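Local atomic coordinates of citrate synthase (Metallosphaera sedula, PDB entry 6ABW), a protein that probably catalyses the condensation of oxaloacetate with acetyl-CoA and water to give citrate and free CoA, feeding the tricarboxylic acid cycle. Residues Ile303-Glu308 / Asp325-Val330. Residues are numbered along the deposited sequence; the frame is centred on the assembly and turned at random.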
loop_
_atom_site.group_PDB
_atom_site.type_symbol
_atom_site.label_atom_id
_atom_site.label_comp_id
_atom_site.label_asym_id
_atom_site.label_seq_id
_atom_site.Cartn_x
_atom_site.Cartn_y
_atom_site.Cartn_z
ATOM N N ILE A 303 -13.943 4.771 34.815
ATOM C CA ILE A 303 -13.674 3.334 34.673
ATOM C C ILE A 303 -12.196 3.098 34.321
ATOM O O ILE A 303 -11.541 2.238 34.887
ATOM C CB ILE A 303 -14.559 2.695 33.602
ATOM C CG1 ILE A 303 -16.029 2.670 34.061
ATOM C CG2 ILE A 303 -14.046 1.299 33.301
ATOM C CD1 ILE A 303 -16.991 2.599 32.893
ATOM N N ALA A 304 -11.669 3.884 33.369
ATOM C CA ALA A 304 -10.243 3.722 32.983
ATOM C C ALA A 304 -9.317 3.949 34.157
ATOM O O ALA A 304 -8.374 3.173 34.365
ATOM C CB ALA A 304 -9.879 4.744 31.917
ATOM N N GLN A 305 -9.614 4.981 34.935
ATOM C CA GLN A 305 -8.761 5.294 36.078
ATOM C C GLN A 305 -8.751 4.125 37.129
ATOM O O GLN A 305 -7.699 3.754 37.667
ATOM C CB GLN A 305 -9.104 6.675 36.681
ATOM C CG GLN A 305 -8.242 7.038 37.880
ATOM C CD GLN A 305 -7.936 8.548 38.009
ATOM O OE1 GLN A 305 -6.806 8.932 38.353
ATOM N NE2 GLN A 305 -8.915 9.385 37.686
ATOM N N LYS A 306 -9.903 3.542 37.366
ATOM C CA LYS A 306 -10.002 2.401 38.291
ATOM C C LYS A 306 -9.277 1.177 37.734
ATOM O O LYS A 306 -8.538 0.482 38.462
ATOM C CB LYS A 306 -11.472 2.051 38.505
ATOM C CG LYS A 306 -11.694 0.969 39.540
ATOM C CD LYS A 306 -10.883 1.130 40.861
ATOM C CE LYS A 306 -11.244 0.008 41.842
ATOM N NZ LYS A 306 -10.729 0.322 43.209
ATOM N N LEU A 307 -9.448 0.903 36.435
ATOM C CA LEU A 307 -8.654 -0.189 35.801
ATOM C C LEU A 307 -7.175 0.041 35.836
ATOM O O LEU A 307 -6.347 -0.912 36.015
ATOM C CB LEU A 307 -9.084 -0.419 34.357
ATOM C CG LEU A 307 -10.115 -1.420 34.036
ATOM C CD1 LEU A 307 -10.281 -1.498 32.503
ATOM C CD2 LEU A 307 -9.808 -2.801 34.672
ATOM N N GLU A 308 -6.759 1.288 35.683
ATOM C CA GLU A 308 -5.344 1.567 35.748
ATOM C C GLU A 308 -4.798 1.197 37.132
ATOM O O GLU A 308 -3.727 0.599 37.271
ATOM C CB GLU A 308 -5.116 3.087 35.498
ATOM C CG GLU A 308 -3.626 3.499 35.604
ATOM C CD GLU A 308 -3.379 5.012 35.555
ATOM O OE1 GLU A 308 -4.298 5.870 35.588
ATOM O OE2 GLU A 308 -2.197 5.321 35.529
ATOM N N ASP A 325 -2.036 3.575 24.288
ATOM C CA ASP A 325 -3.398 3.235 23.810
ATOM C C ASP A 325 -4.455 3.225 24.915
ATOM O O ASP A 325 -5.639 3.103 24.636
ATOM C CB ASP A 325 -3.348 1.950 23.018
ATOM C CG ASP A 325 -2.274 1.990 21.836
ATOM O OD1 ASP A 325 -2.223 3.004 21.027
ATOM O OD2 ASP A 325 -1.442 1.014 21.767
ATOM N N PHE A 326 -4.032 3.300 26.179
ATOM C CA PHE A 326 -4.934 3.111 27.312
ATOM C C PHE A 326 -5.899 4.282 27.489
ATOM O O PHE A 326 -7.077 4.075 27.713
ATOM C CB PHE A 326 -4.144 2.828 28.639
ATOM C CG PHE A 326 -5.032 2.282 29.746
ATOM C CD1 PHE A 326 -5.452 1.007 29.725
ATOM C CD2 PHE A 326 -5.538 3.136 30.722
ATOM C CE1 PHE A 326 -6.291 0.533 30.710
ATOM C CE2 PHE A 326 -6.351 2.668 31.718
ATOM C CZ PHE A 326 -6.724 1.379 31.724
ATOM N N TYR A 327 -5.380 5.519 27.439
ATOM C CA TYR A 327 -6.166 6.725 27.619
ATOM C C TYR A 327 -6.436 7.526 26.329
ATOM O O TYR A 327 -7.187 8.482 26.375
ATOM C CB TYR A 327 -5.469 7.647 28.615
ATOM C CG TYR A 327 -5.660 7.252 30.050
ATOM C CD1 TYR A 327 -6.886 7.420 30.631
ATOM C CD2 TYR A 327 -4.627 6.782 30.817
ATOM C CE1 TYR A 327 -7.092 7.080 31.958
ATOM C CE2 TYR A 327 -4.811 6.422 32.168
ATOM C CZ TYR A 327 -6.047 6.565 32.717
ATOM O OH TYR A 327 -6.324 6.238 34.052
ATOM N N SER A 328 -5.918 7.104 25.175
ATOM C CA SER A 328 -6.131 7.928 23.964
ATOM C C SER A 328 -7.598 7.893 23.540
ATOM O O SER A 328 -8.194 8.937 23.201
ATOM C CB SER A 328 -5.190 7.446 22.837
ATOM O OG SER A 328 -5.438 6.077 22.492
ATOM N N GLY A 329 -8.220 6.713 23.604
ATOM C CA GLY A 329 -9.603 6.549 23.347
ATOM C C GLY A 329 -10.496 7.406 24.224
ATOM O O GLY A 329 -11.496 7.994 23.773
ATOM N N VAL A 330 -10.178 7.488 25.507
ATOM C CA VAL A 330 -10.880 8.373 26.408
ATOM C C VAL A 330 -10.856 9.821 25.918
ATOM O O VAL A 330 -11.881 10.474 25.943
ATOM C CB VAL A 330 -10.391 8.271 27.870
ATOM C CG1 VAL A 330 -11.220 9.224 28.770
ATOM C CG2 VAL A 330 -10.550 6.834 28.344
#
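Ala-304 CB sits 3.6 Å from Tyr-327 CE1, and Phe-326 CE2 and Val-330 CG2 lie on it more loosely. Two nearly antiparallel helices, 295-315 and 325-335 of the mainly helical citrate synthase fold, meet here with their local axes 10.8 Å apart, a gap bridged by the two aromatic rings. Phe-326, its CG anti to the backbone N (chi1 -165°), reaches across and offers its ring edge to the first helix: CE2 lies 3.4 Å from Ala-304 O, and CZ touches Leu-307 CB. The same ring packs edge-to-face with Phe-268, an acetyl-CoA-binding residue, and with Phe-241, so the contact backs onto the cofactor pocket. Asp-325, probably an active-site residue, precedes Phe-326 in the chain.

Further out, the Tyr-327 ring takes Phe-326 CD2 over one face, near the rim, and its hydroxyl passes Gln-305 CA. Both oxygens of Glu-308 are held: OE1 also by a salt bridge to Lys-284, OE2 by a hydrogen bond with Tyr-276 OH. A phenylalanine in place of Tyr-327 would probably leave Glu-308 OE1 without its hydroxyl partner in this buried contact, relying on Lys-284. The Glu-308 carboxylate stands 73° from the tyrosine ring, and Tyr-327 OH donates to Glu-308 OE1 at 2.6 Å, from 38° out of the carboxylate plane.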